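Local coordinates for Mll8374 protein (Mesorhizobium loti, PDB 3B5E) that probably hydrolyses carboxylic esters, as a serine carboxylesterase of the alpha/beta-hydrolase fold, at residues 94-99 with 130-135; 143-148 with 170-175; 159-164 with 181-186. One frame throughout, in Å; residues are numbered along the deposited sequence.

In the fold
The three contacts spread across one alpha/beta-hydrolase domain. Contact 2, at the loops following strands 138-142 and 160-166, lies beside the probable active site: its Tyr172 touches the putative catalytic triad, and an ethanediol, probably from the crystallisation liquor, is bound there, hydrogen-bonded to Ser119. Contact 3 packs helix 176-185 on strand 160-166, with its centre about 14 Å from that of contact 2; the two are joined by a probable hydrogen bond, Arg143 N to Ile164 O at 2.9 Å. Contact 1 ties helix 85-106 to the loop after helix 120-131, about 22 Å centre to centre from contact 2 and about 17 Å from contact 3. Leu131 CG nevertheless packs on Leu148 CD1 at 3.9 Å, and Leu130 meets Leu182 and His186.

Contact 1: residues 94-99 with 130-135; sequences AFAAFT and LLHPGI
Ala96 and Ile135 meet through methyl groups: CB of Ala96 lies 3.5 Å from CD1 of Ile135. The isoleucine reaches this far because its longer branch is extended (chi2 171°), which carries CD1 out to the helix surface. Its other branch serves a different neighbour, CG2 lying 3.5 Å from Thr99 OG1 in one of the two modelled conformers of that threonine.

A CH-pi contact forms beside this pair. Ala96 CB stands over one face of the His132 imidazole, 4.1 Å from the ring centroid and offset toward the rim, and a residue no larger than alanine suits a place where a ring and an isoleucine both come close to the helix. In the alpha/beta-hydrolase fold this is packing between neighbouring elements on one side of the central sheet: helix 85-106 meets the loop that leaves helix 120-131, and Phe115 of strand 113-118 lies against both Thr99 and Ile135.

A polar side-chain bond stays within helix 85-106. In the same conformer, Thr99 OG1 donates to Ala96 O at 2.7 Å, tilted 16° from the carbonyl plane, which gives the hydroxyl a partner there although it faces the methyls of Ile135.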
ATOM      1  N   ALA A  94      -2.469  -1.326  14.291  1.00 18.47           N
ATOM      2  CA  ALA A  94      -3.906  -1.328  14.082  1.00 19.65           C
ATOM      3  C   ALA A  94      -4.249  -1.924  12.724  1.00 18.66           C
ATOM      4  O   ALA A  94      -5.154  -2.763  12.625  1.00 21.19           O
ATOM      5  CB  ALA A  94      -4.479   0.070  14.238  1.00 19.29           C
ATOM      6  N   PHE A  95      -3.521  -1.527  11.683  1.00 18.85           N
ATOM      7  CA  PHE A  95      -3.815  -2.029  10.336  1.00 20.36           C
ATOM      8  C   PHE A  95      -3.559  -3.539  10.154  1.00 19.95           C
ATOM      9  O   PHE A  95      -4.330  -4.224   9.446  1.00 19.18           O
ATOM     10  CB  PHE A  95      -3.081  -1.219   9.286  1.00 20.21           C
ATOM     11  CG  PHE A  95      -3.595  -1.449   7.895  1.00 20.67           C
ATOM     12  CD1 PHE A  95      -4.743  -0.796   7.449  1.00 20.90           C
ATOM     13  CD2 PHE A  95      -2.960  -2.357   7.056  1.00 20.99           C
ATOM     14  CE1 PHE A  95      -5.232  -1.013   6.165  1.00 22.74           C
ATOM     15  CE2 PHE A  95      -3.434  -2.584   5.771  1.00 17.69           C
ATOM     16  CZ  PHE A  95      -4.586  -1.921   5.330  1.00 20.98           C
ATOM     17  N   ALA A  96      -2.496  -4.026  10.790  1.00 18.26           N
ATOM     18  CA  ALA A  96      -2.143  -5.437  10.813  1.00 20.68           C
ATOM     19  C   ALA A  96      -3.326  -6.253  11.361  1.00 21.17           C
ATOM     20  O   ALA A  96      -3.795  -7.207  10.711  1.00 21.63           O
ATOM     21  CB  ALA A  96      -0.870  -5.659  11.653  1.00 19.43           C
ATOM     22  N   ALA A  97      -3.831  -5.821  12.522  1.00 21.59           N
ATOM     23  CA  ALA A  97      -5.006  -6.445  13.162  1.00 20.39           C
ATOM     24  C   ALA A  97      -6.219  -6.380  12.223  1.00 21.72           C
ATOM     25  O   ALA A  97      -6.905  -7.382  12.028  1.00 20.33           O
ATOM     26  CB  ALA A  97      -5.310  -5.777  14.481  1.00 19.68           C
ATOM     27  N   PHE A  98      -6.438  -5.210  11.621  1.00 23.06           N
ATOM     28  CA  PHE A  98      -7.517  -4.999  10.662  1.00 20.68           C
ATOM     29  C   PHE A  98      -7.464  -5.955   9.462  1.00 20.86           C
ATOM     30  O   PHE A  98      -8.515  -6.487   9.027  1.00 19.24           O
ATOM     31  CB  PHE A  98      -7.507  -3.532  10.180  1.00 20.19           C
ATOM     32  CG  PHE A  98      -8.381  -3.281   8.973  1.00 19.33           C
ATOM     33  CD1 PHE A  98      -9.760  -3.214   9.119  1.00 22.84           C
ATOM     34  CD2 PHE A  98      -7.831  -3.142   7.705  1.00 20.27           C
ATOM     35  CE1 PHE A  98     -10.581  -3.007   8.032  1.00 20.73           C
ATOM     36  CE2 PHE A  98      -8.637  -2.933   6.594  1.00 22.45           C
ATOM     37  CZ  PHE A  98     -10.033  -2.855   6.756  1.00 19.65           C
ATOM     38  N   THR A  99      -6.263  -6.195   8.921  0.50 19.71           N
ATOM     39  CA  THR A  99      -6.125  -7.080   7.750  0.50 20.08           C
ATOM     40  C   THR A  99      -6.665  -8.445   8.095  0.50 20.39           C
ATOM     41  O   THR A  99      -7.409  -9.030   7.328  0.50 21.08           O
ATOM     42  CB  THR A  99      -4.661  -7.233   7.185  0.50 19.84           C
ATOM     43  OG1 THR A  99      -3.817  -7.937   8.106  0.50 17.99           O
ATOM     44  CG2 THR A  99      -4.075  -5.903   6.859  0.50 17.70           C
ATOM     45  N   LEU A 130       7.837  -4.374   7.597  1.00 20.13           N
ATOM     46  CA  LEU A 130       9.008  -4.368   8.466  1.00 21.22           C
ATOM     47  C   LEU A 130       8.656  -4.569   9.922  1.00 23.32           C
ATOM     48  O   LEU A 130       9.422  -5.168  10.665  1.00 22.90           O
ATOM     49  CB  LEU A 130       9.785  -3.077   8.263  1.00 21.38           C
ATOM     50  CG  LEU A 130      10.511  -3.020   6.909  1.00 19.72           C
ATOM     51  CD1 LEU A 130      10.808  -1.579   6.564  1.00 17.13           C
ATOM     52  CD2 LEU A 130      11.776  -3.895   6.920  1.00 20.76           C
ATOM     53  N   LEU A 131       7.477  -4.114  10.318  1.00 22.46           N
ATOM     54  CA  LEU A 131       7.065  -4.167  11.708  1.00 21.69           C
ATOM     55  C   LEU A 131       6.171  -5.379  12.048  1.00 20.67           C
ATOM     56  O   LEU A 131       6.131  -5.785  13.206  1.00 22.46           O
ATOM     57  CB  LEU A 131       6.358  -2.869  12.084  1.00 18.30           C
ATOM     58  CG  LEU A 131       7.177  -1.569  12.069  1.00 20.83           C
ATOM     59  CD1 LEU A 131       6.274  -0.359  12.210  1.00 16.06           C
ATOM     60  CD2 LEU A 131       8.261  -1.522  13.183  1.00 22.91           C
ATOM     61  N   HIS A 132       5.453  -5.933  11.065  1.00 22.73           N
ATOM     62  CA  HIS A 132       4.486  -6.995  11.291  1.00 21.48           C
ATOM     63  C   HIS A 132       4.624  -8.037  10.230  1.00 23.88           C
ATOM     64  O   HIS A 132       3.787  -8.132   9.356  1.00 22.65           O
ATOM     65  CB  HIS A 132       3.081  -6.436  11.316  1.00 20.88           C
ATOM     66  CG  HIS A 132       2.879  -5.476  12.435  1.00 23.21           C
ATOM     67  ND1 HIS A 132       2.606  -5.888  13.714  1.00 24.48           N
ATOM     68  CD2 HIS A 132       3.020  -4.130  12.495  1.00 25.17           C
ATOM     69  CE1 HIS A 132       2.523  -4.832  14.507  1.00 26.58           C
ATOM     70  NE2 HIS A 132       2.801  -3.757  13.798  1.00 21.99           N
ATOM     71  N   PRO A 133       5.711  -8.811  10.296  1.00 24.80           N
ATOM     72  CA  PRO A 133       5.944  -9.824   9.293  1.00 26.75           C
ATOM     73  C   PRO A 133       4.913 -10.961   9.346  1.00 25.33           C
ATOM     74  O   PRO A 133       4.301 -11.229  10.383  1.00 25.94           O
ATOM     75  CB  PRO A 133       7.336 -10.345   9.646  1.00 28.48           C
ATOM     76  CG  PRO A 133       7.486 -10.062  11.094  1.00 25.68           C
ATOM     77  CD  PRO A 133       6.784  -8.778  11.310  1.00 25.48           C
ATOM     78  N   GLY A 134       4.719 -11.601   8.207  1.00 24.60           N
ATOM     79  CA  GLY A 134       3.798 -12.694   8.096  1.00 25.38           C
ATOM     80  C   GLY A 134       2.439 -12.311   7.558  1.00 26.07           C
ATOM     81  O   GLY A 134       1.560 -13.157   7.499  1.00 29.16           O
ATOM     82  N   ILE A 135       2.250 -11.049   7.200  1.00 24.24           N
ATOM     83  CA  ILE A 135       0.983 -10.583   6.642  1.00 23.57           C
ATOM     84  C   ILE A 135       1.091 -10.325   5.128  1.00 24.89           C
ATOM     85  O   ILE A 135       0.317 -10.890   4.337  1.00 26.61           O
ATOM     86  CB  ILE A 135       0.505  -9.306   7.336  1.00 23.43           C
ATOM     87  CG1 ILE A 135       0.233  -9.610   8.813  1.00 24.18           C
ATOM     88  CG2 ILE A 135      -0.749  -8.759   6.643  1.00 25.93           C
ATOM     89  CD1 ILE A 135      -0.038  -8.412   9.629  1.00 24.56           C
TER

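Contact 2: residues 143-148 with 170-175; sequences RPMPVL and ETYGPF. With EDO (1,2-ethanediol), chain I.
Tyr172 and Phe175 receive Met145, modelled as selenomethionine, where two loops of the alpha/beta-hydrolase fold meet beside the probable active site. Tyr172 is the first residue of 170-175 to touch the other loop. One face of its ring rests on the methyl CG2 of Thr171, which sits over the centre; on the opposite face lies C2 of an ethanediol, probably from the crystallisation liquor, 3.8 Å above the plane. Met145 SE approaches obliquely, 3.9 Å from Tyr172 CD1, in a Met-aromatic contact. The backbone N of Tyr172 is hydrogen-bonded to Asp169 OD1, and its ring meets His199, two members of the putative triad with Ser119. An alanine here would remove the ring against which the ethanediol and Met145 SE lie and is likely to open a gap there, leaving His199 without this contact. The ethanediol also gives a 2.7 Å hydrogen bond from O2 to Arg143 O and bonds to Ser119 OG, so it may mark where substrate lies. A water donates to Pro144 O at 2.9 Å and, weakly, to Tyr172 O, linking the loops.

Phe175 follows. Bent at its last torsion (chi3 -68°), Met145 turns CE over one face of the Phe175 ring, 4.0 Å from the centroid and 21° off the normal; a flexible, polarisable chain can thus serve two rings. Beyond it the proline ring of Pro146 crosses Phe175, with CD 3.5 Å from Phe175 O.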
ATOM      1  N   ARG A 143       5.366   5.656  -5.614  1.00 20.08           N
ATOM      2  CA  ARG A 143       6.012   6.865  -5.070  1.00 18.93           C
ATOM      3  C   ARG A 143       6.302   6.806  -3.553  1.00 16.95           C
ATOM      4  O   ARG A 143       5.937   7.715  -2.821  1.00 18.71           O
ATOM      5  CB  ARG A 143       5.233   8.121  -5.413  1.00 19.29           C
ATOM      6  CG  ARG A 143       4.662   8.179  -6.813  1.00 20.44           C
ATOM      7  CD  ARG A 143       5.744   8.256  -7.896  1.00 20.39           C
ATOM      8  NE  ARG A 143       5.053   8.435  -9.163  1.00 19.41           N
ATOM      9  CZ  ARG A 143       4.507   7.450  -9.864  1.00 19.59           C
ATOM     10  NH1 ARG A 143       4.654   6.175  -9.519  1.00 18.92           N
ATOM     11  NH2 ARG A 143       3.831   7.736 -10.954  1.00 21.10           N
ATOM     12  N   PRO A 144       6.983   5.731  -3.074  1.00 19.63           N
ATOM     13  CA  PRO A 144       7.276   5.562  -1.669  1.00 20.47           C
ATOM     14  C   PRO A 144       8.600   6.217  -1.246  1.00 19.88           C
ATOM     15  O   PRO A 144       9.356   6.672  -2.078  1.00 21.11           O
ATOM     16  CB  PRO A 144       7.425   4.047  -1.546  1.00 18.96           C
ATOM     17  CG  PRO A 144       8.105   3.707  -2.888  1.00 20.29           C
ATOM     18  CD  PRO A 144       7.489   4.596  -3.876  1.00 21.41           C
HETATM   19  N   MSE A 145       8.842   6.244   0.054  1.00 20.54           N
HETATM   20  CA  MSE A 145      10.101   6.670   0.642  1.00 20.40           C
HETATM   21  C   MSE A 145      10.274   5.949   1.968  1.00 21.05           C
HETATM   22  O   MSE A 145       9.306   5.448   2.507  1.00 21.83           O
HETATM   23  CB  MSE A 145      10.138   8.200   0.838  1.00 21.15           C
HETATM   24  CG  MSE A 145       9.209   8.741   1.913  1.00 20.76           C
HETATM   25 SE   MSE A 145       9.483  10.629   2.183  0.75 17.84          SE
HETATM   26  CE  MSE A 145      11.275  10.599   2.967  1.00 19.54           C
ATOM     27  N   PRO A 146      11.520   5.866   2.489  1.00 22.08           N
ATOM     28  CA  PRO A 146      11.698   5.383   3.855  1.00 22.19           C
ATOM     29  C   PRO A 146      11.109   6.373   4.856  1.00 20.48           C
ATOM     30  O   PRO A 146      11.233   7.587   4.678  1.00 17.94           O
ATOM     31  CB  PRO A 146      13.238   5.293   4.020  1.00 22.19           C
ATOM     32  CG  PRO A 146      13.793   5.343   2.597  1.00 22.45           C
ATOM     33  CD  PRO A 146      12.809   6.208   1.857  1.00 20.16           C
ATOM     34  N   VAL A 147      10.438   5.831   5.867  1.00 19.42           N
ATOM     35  CA  VAL A 147       9.747   6.626   6.903  1.00 17.82           C
ATOM     36  C   VAL A 147      10.081   6.223   8.343  1.00 18.59           C
ATOM     37  O   VAL A 147       9.807   6.983   9.268  1.00 19.29           O
ATOM     38  CB  VAL A 147       8.202   6.606   6.725  1.00 19.92           C
ATOM     39  CG1 VAL A 147       7.813   7.169   5.352  1.00 17.37           C
ATOM     40  CG2 VAL A 147       7.583   5.182   6.897  1.00 14.08           C
ATOM     41  N   LEU A 148      10.646   5.028   8.534  1.00 20.42           N
ATOM     42  CA  LEU A 148      10.943   4.496   9.846  1.00 22.03           C
ATOM     43  C   LEU A 148      12.353   4.872  10.208  1.00 23.17           C
ATOM     44  O   LEU A 148      13.258   4.654   9.436  1.00 23.24           O
ATOM     45  CB  LEU A 148      10.845   2.972   9.889  1.00 22.38           C
ATOM     46  CG  LEU A 148       9.512   2.319  10.189  1.00 27.44           C
ATOM     47  CD1 LEU A 148       9.732   0.785  10.236  1.00 28.36           C
ATOM     48  CD2 LEU A 148       8.953   2.879  11.508  1.00 19.73           C
ATOM     49  N   GLU A 170      10.260  15.496  -8.195  1.00 21.95           N
ATOM     50  CA  GLU A 170      11.410  16.277  -7.757  1.00 24.46           C
ATOM     51  C   GLU A 170      11.663  16.164  -6.242  1.00 22.35           C
ATOM     52  O   GLU A 170      12.804  16.008  -5.794  1.00 20.52           O
ATOM     53  CB  GLU A 170      11.158  17.728  -8.154  1.00 26.22           C
ATOM     54  CG  GLU A 170      12.284  18.682  -7.959  1.00 30.65           C
ATOM     55  CD  GLU A 170      11.903  20.118  -8.406  1.00 34.37           C
ATOM     56  OE1 GLU A 170      10.717  20.526  -8.219  1.00 42.08           O
ATOM     57  OE2 GLU A 170      12.789  20.835  -8.923  1.00 37.19           O
ATOM     58  N   THR A 171      10.583  16.151  -5.479  1.00 21.80           N
ATOM     59  CA  THR A 171      10.655  16.173  -4.028  1.00 22.59           C
ATOM     60  C   THR A 171      11.038  14.798  -3.464  1.00 21.87           C
ATOM     61  O   THR A 171      11.875  14.706  -2.578  1.00 21.88           O
ATOM     62  CB  THR A 171       9.303  16.640  -3.412  1.00 23.80           C
ATOM     63  OG1 THR A 171       8.971  17.931  -3.923  1.00 26.33           O
ATOM     64  CG2 THR A 171       9.356  16.719  -1.867  1.00 20.95           C
ATOM     65  N   TYR A 172      10.398  13.746  -3.964  1.00 19.64           N
ATOM     66  CA  TYR A 172      10.487  12.416  -3.351  1.00 19.91           C
ATOM     67  C   TYR A 172      11.308  11.377  -4.106  1.00 22.01           C
ATOM     68  O   TYR A 172      11.748  10.388  -3.487  1.00 21.31           O
ATOM     69  CB  TYR A 172       9.077  11.885  -3.115  1.00 23.07           C
ATOM     70  CG  TYR A 172       8.327  12.791  -2.188  1.00 22.43           C
ATOM     71  CD1 TYR A 172       8.742  12.934  -0.873  1.00 22.43           C
ATOM     72  CD2 TYR A 172       7.214  13.510  -2.614  1.00 26.44           C
ATOM     73  CE1 TYR A 172       8.094  13.787   0.018  1.00 28.73           C
ATOM     74  CE2 TYR A 172       6.551  14.386  -1.723  1.00 31.96           C
ATOM     75  CZ  TYR A 172       6.996  14.500  -0.408  1.00 31.52           C
ATOM     76  OH  TYR A 172       6.362  15.314   0.499  1.00 33.14           O
ATOM     77  N   GLY A 173      11.534  11.608  -5.404  1.00 22.56           N
ATOM     78  CA  GLY A 173      12.388  10.739  -6.222  1.00 23.47           C
ATOM     79  C   GLY A 173      13.748  10.339  -5.629  1.00 21.60           C
ATOM     80  O   GLY A 173      14.119   9.177  -5.689  1.00 21.48           O
ATOM     81  N   PRO A 174      14.496  11.290  -5.041  1.00 20.56           N
ATOM     82  CA  PRO A 174      15.802  10.992  -4.442  1.00 21.57           C
ATOM     83  C   PRO A 174      15.892   9.962  -3.303  1.00 21.47           C
ATOM     84  O   PRO A 174      16.996   9.475  -3.012  1.00 19.72           O
ATOM     85  CB  PRO A 174      16.256  12.353  -3.901  1.00 23.26           C
ATOM     86  CG  PRO A 174      15.482  13.346  -4.597  1.00 25.73           C
ATOM     87  CD  PRO A 174      14.162  12.728  -4.898  1.00 22.06           C
ATOM     88  N   PHE A 175      14.765   9.628  -2.667  1.00 21.29           N
ATOM     89  CA  PHE A 175      14.756   8.732  -1.535  1.00 21.43           C
ATOM     90  C   PHE A 175      14.508   7.307  -1.965  1.00 18.23           C
ATOM     91  O   PHE A 175      14.626   6.394  -1.147  1.00 18.70           O
ATOM     92  CB  PHE A 175      13.693   9.158  -0.495  1.00 22.62           C
ATOM     93  CG  PHE A 175      13.768  10.608  -0.123  1.00 23.86           C
ATOM     94  CD1 PHE A 175      14.921  11.106   0.480  1.00 29.70           C
ATOM     95  CD2 PHE A 175      12.724  11.469  -0.416  1.00 25.89           C
ATOM     96  CE1 PHE A 175      15.032  12.435   0.825  1.00 28.89           C
ATOM     97  CE2 PHE A 175      12.809  12.815  -0.054  1.00 25.63           C
ATOM     98  CZ  PHE A 175      13.987  13.297   0.557  1.00 26.54           C
TER
HETATM   99  C1  EDO I 229       5.647  10.651   1.038  1.00 26.50           C
HETATM  100  O1  EDO I 229       4.248  10.439   1.096  1.00 32.87           O
HETATM  101  C2  EDO I 229       6.193  10.161  -0.297  1.00 24.72           C
HETATM  102  O2  EDO I 229       6.427   8.737  -0.359  1.00 17.62           O
HETATM  103  O   HOH W   1       9.327   8.349  -4.437  1.00 25.07           O

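Contact 3: residues 159-164 with 181-186; sequences IRTLII and TLLSRH. With EDO (1,2-ethanediol), chain G.
Next to the packing of Leu183 on Thr161 and Ile163, the imidazole of His186 finds its polar partners at the ring edge. NE2 shares a nearly straight hydrogen bond (168°) with O1 of an ethanediol, probably from the crystallisation liquor, 2.6 Å away in the ring plane, and Leu182 O also lies at the edge. ND1 is hydrogen-bonded to Thr154 O, so both nitrogens are engaged and the ring's rotation is fixed.

The setting is a beta-alpha-beta unit: strand 160-166 leads through helix 176-185 to the parallel strand 189-195, and the helix packs on one side of the sheet. Thr161 and Ile163, two apart on the strand, turn toward the helix, whereas Leu162 and Ile164 pack on helix 203-214 across the sheet. Beta-branched residues suit such a strand.

From the helix a single side chain makes the contact. Leu183, which also touches Val190 of strand 189-195, has CG anti to the carbonyl carbon (chi1 -63°) and continues extended to CD1 (chi2 176°), which brings that methyl to the strand. It crosses Thr161 at about a right angle and Ile163 more obliquely, a purely apolar meeting. CD1 of Leu183 stands 4.0 Å from Thr161 CG2, in one of two modelled threonine conformers, and 4.1 Å from Ile163 CD1.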
ATOM      1  N   ILE A 159       9.110 -12.190   0.051  1.00 27.90           N
ATOM      2  CA  ILE A 159       8.187 -11.126  -0.331  1.00 28.21           C
ATOM      3  C   ILE A 159       8.639 -10.475  -1.660  1.00 26.65           C
ATOM      4  O   ILE A 159       9.796 -10.115  -1.827  1.00 27.60           O
ATOM      5  CB  ILE A 159       8.019 -10.078   0.813  1.00 27.80           C
ATOM      6  CG1 ILE A 159       7.478 -10.775   2.057  1.00 31.61           C
ATOM      7  CG2 ILE A 159       7.085  -8.940   0.425  1.00 26.10           C
ATOM      8  CD1 ILE A 159       7.498  -9.902   3.301  1.00 33.47           C
ATOM      9  N   ARG A 160       7.719 -10.359  -2.606  1.00 22.24           N
ATOM     10  CA  ARG A 160       7.963  -9.584  -3.792  1.00 23.85           C
ATOM     11  C   ARG A 160       7.374  -8.190  -3.617  1.00 20.70           C
ATOM     12  O   ARG A 160       6.167  -8.035  -3.313  1.00 19.71           O
ATOM     13  CB  ARG A 160       7.333 -10.261  -5.004  1.00 23.91           C
ATOM     14  CG  ARG A 160       7.965 -11.595  -5.368  1.00 31.36           C
ATOM     15  CD  ARG A 160       7.043 -12.318  -6.402  1.00 40.26           C
ATOM     16  NE  ARG A 160       7.079 -11.668  -7.732  1.00 55.04           N
ATOM     17  CZ  ARG A 160       6.053 -11.145  -8.433  1.00 52.10           C
ATOM     18  NH1 ARG A 160       4.785 -11.128  -8.019  1.00 51.42           N
ATOM     19  NH2 ARG A 160       6.327 -10.622  -9.609  1.00 54.59           N
ATOM     20  N   THR A 161       8.223  -7.192  -3.845  0.50 19.16           N
ATOM     21  CA  THR A 161       7.849  -5.802  -3.754  0.50 19.25           C
ATOM     22  C   THR A 161       8.129  -5.120  -5.091  0.50 18.63           C
ATOM     23  O   THR A 161       9.224  -5.267  -5.655  0.50 19.47           O
ATOM     24  CB  THR A 161       8.650  -5.103  -2.658  0.50 18.92           C
ATOM     25  OG1 THR A 161       8.684  -5.937  -1.489  0.50 20.43           O
ATOM     26  CG2 THR A 161       8.021  -3.758  -2.325  0.50 18.40           C
ATOM     27  N   LEU A 162       7.123  -4.418  -5.612  1.00 19.75           N
ATOM     28  CA  LEU A 162       7.271  -3.555  -6.751  1.00 16.44           C
ATOM     29  C   LEU A 162       7.310  -2.108  -6.210  1.00 18.18           C
ATOM     30  O   LEU A 162       6.508  -1.757  -5.344  1.00 19.67           O
ATOM     31  CB  LEU A 162       6.094  -3.742  -7.720  1.00 17.72           C
ATOM     32  CG  LEU A 162       5.954  -2.745  -8.845  1.00 20.01           C
ATOM     33  CD1 LEU A 162       7.042  -2.904  -9.951  1.00 18.96           C
ATOM     34  CD2 LEU A 162       4.543  -2.869  -9.422  1.00 16.03           C
ATOM     35  N   ILE A 163       8.246  -1.296  -6.730  1.00 17.04           N
ATOM     36  CA  ILE A 163       8.351   0.137  -6.447  1.00 17.77           C
ATOM     37  C   ILE A 163       8.278   0.875  -7.769  1.00 18.02           C
ATOM     38  O   ILE A 163       8.963   0.476  -8.754  1.00 19.14           O
ATOM     39  CB  ILE A 163       9.685   0.478  -5.699  1.00 18.35           C
ATOM     40  CG1 ILE A 163       9.686  -0.142  -4.298  1.00 23.15           C
ATOM     41  CG2 ILE A 163       9.929   2.000  -5.694  1.00 18.11           C
ATOM     42  CD1 ILE A 163      11.065  -0.141  -3.642  1.00 19.65           C
ATOM     43  N   ILE A 164       7.413   1.895  -7.855  1.00 16.65           N
ATOM     44  CA  ILE A 164       7.407   2.761  -9.023  1.00 19.00           C
ATOM     45  C   ILE A 164       7.659   4.196  -8.617  1.00 18.96           C
ATOM     46  O   ILE A 164       6.845   4.804  -7.907  1.00 20.29           O
ATOM     47  CB  ILE A 164       6.108   2.696  -9.793  1.00 18.39           C
ATOM     48  CG1 ILE A 164       5.697   1.249 -10.047  1.00 22.02           C
ATOM     49  CG2 ILE A 164       6.255   3.506 -11.137  1.00 17.05           C
ATOM     50  CD1 ILE A 164       4.483   1.116 -10.963  1.00 17.27           C
ATOM     51  N   THR A 181      17.545  -0.353  -1.378  1.00 17.17           N
ATOM     52  CA  THR A 181      18.637  -0.911  -0.599  1.00 16.58           C
ATOM     53  C   THR A 181      18.091  -1.555   0.684  1.00 17.36           C
ATOM     54  O   THR A 181      18.422  -2.717   1.025  1.00 18.78           O
ATOM     55  CB  THR A 181      19.700   0.188  -0.294  1.00 14.85           C
ATOM     56  OG1 THR A 181      20.362   0.525  -1.516  1.00 23.09           O
ATOM     57  CG2 THR A 181      20.760  -0.315   0.744  1.00 19.02           C
ATOM     58  N   LEU A 182      17.252  -0.816   1.386  1.00 19.93           N
ATOM     59  CA  LEU A 182      16.689  -1.294   2.654  1.00 21.61           C
ATOM     60  C   LEU A 182      15.909  -2.600   2.487  1.00 20.10           C
ATOM     61  O   LEU A 182      16.135  -3.563   3.211  1.00 19.99           O
ATOM     62  CB  LEU A 182      15.778  -0.214   3.240  1.00 23.20           C
ATOM     63  CG  LEU A 182      15.101  -0.510   4.575  1.00 25.10           C
ATOM     64  CD1 LEU A 182      16.124  -0.528   5.671  1.00 24.66           C
ATOM     65  CD2 LEU A 182      13.993   0.530   4.829  1.00 25.77           C
ATOM     66  N   LEU A 183      14.962  -2.627   1.551  1.00 20.27           N
ATOM     67  CA  LEU A 183      14.088  -3.785   1.394  1.00 20.17           C
ATOM     68  C   LEU A 183      14.888  -4.987   0.876  1.00 21.14           C
ATOM     69  O   LEU A 183      14.689  -6.099   1.343  1.00 19.62           O
ATOM     70  CB  LEU A 183      12.897  -3.453   0.501  1.00 20.07           C
ATOM     71  CG  LEU A 183      11.941  -2.354   1.031  1.00 20.92           C
ATOM     72  CD1 LEU A 183      10.822  -2.022   0.013  1.00 20.07           C
ATOM     73  CD2 LEU A 183      11.319  -2.735   2.377  1.00 19.43           C
ATOM     74  N   SER A 184      15.797  -4.728  -0.067  0.50 20.94           N
ATOM     75  CA  SER A 184      16.730  -5.733  -0.580  0.50 20.18           C
ATOM     76  C   SER A 184      17.550  -6.348   0.546  0.50 19.96           C
ATOM     77  O   SER A 184      17.600  -7.567   0.685  0.50 20.09           O
ATOM     78  CB  SER A 184      17.676  -5.130  -1.635  0.50 19.89           C
ATOM     79  OG  SER A 184      18.418  -6.160  -2.272  0.50 18.97           O
ATOM     80  N   ARG A 185      18.172  -5.502   1.358  1.00 20.87           N
ATOM     81  CA  ARG A 185      18.997  -5.972   2.466  1.00 21.22           C
ATOM     82  C   ARG A 185      18.219  -6.868   3.424  1.00 20.81           C
ATOM     83  O   ARG A 185      18.790  -7.813   3.967  1.00 21.26           O
ATOM     84  CB  ARG A 185      19.613  -4.827   3.265  1.00 20.17           C
ATOM     85  CG  ARG A 185      20.782  -4.139   2.578  1.00 27.21           C
ATOM     86  CD  ARG A 185      21.273  -2.946   3.375  1.00 29.33           C
ATOM     87  NE  ARG A 185      21.551  -3.290   4.766  1.00 34.65           N
ATOM     88  N   HIS A 186      16.927  -6.610   3.591  1.00 18.56           N
ATOM     89  CA  HIS A 186      16.106  -7.409   4.488  1.00 20.81           C
ATOM     90  C   HIS A 186      15.566  -8.668   3.833  1.00 20.72           C
ATOM     91  O   HIS A 186      14.890  -9.466   4.465  1.00 22.28           O
ATOM     92  CB  HIS A 186      14.978  -6.563   5.057  1.00 22.21           C
ATOM     93  CG  HIS A 186      15.428  -5.659   6.151  1.00 24.37           C
ATOM     94  ND1 HIS A 186      15.279  -5.976   7.481  1.00 24.29           N
ATOM     95  CD2 HIS A 186      16.084  -4.474   6.115  1.00 23.99           C
ATOM     96  CE1 HIS A 186      15.798  -5.008   8.215  1.00 24.87           C
ATOM     97  NE2 HIS A 186      16.288  -4.085   7.410  1.00 27.73           N
TER
HETATM   98  C1  EDO G 227      19.071  -2.079   8.257  1.00 43.17           C
HETATM   99  O1  EDO G 227      17.648  -2.041   8.385  1.00 38.00           O
HETATM  100  C2  EDO G 227      19.426  -1.500   6.911  1.00 41.51           C
HETATM  101  O2  EDO G 227      19.458  -2.600   6.009  1.00 51.47           O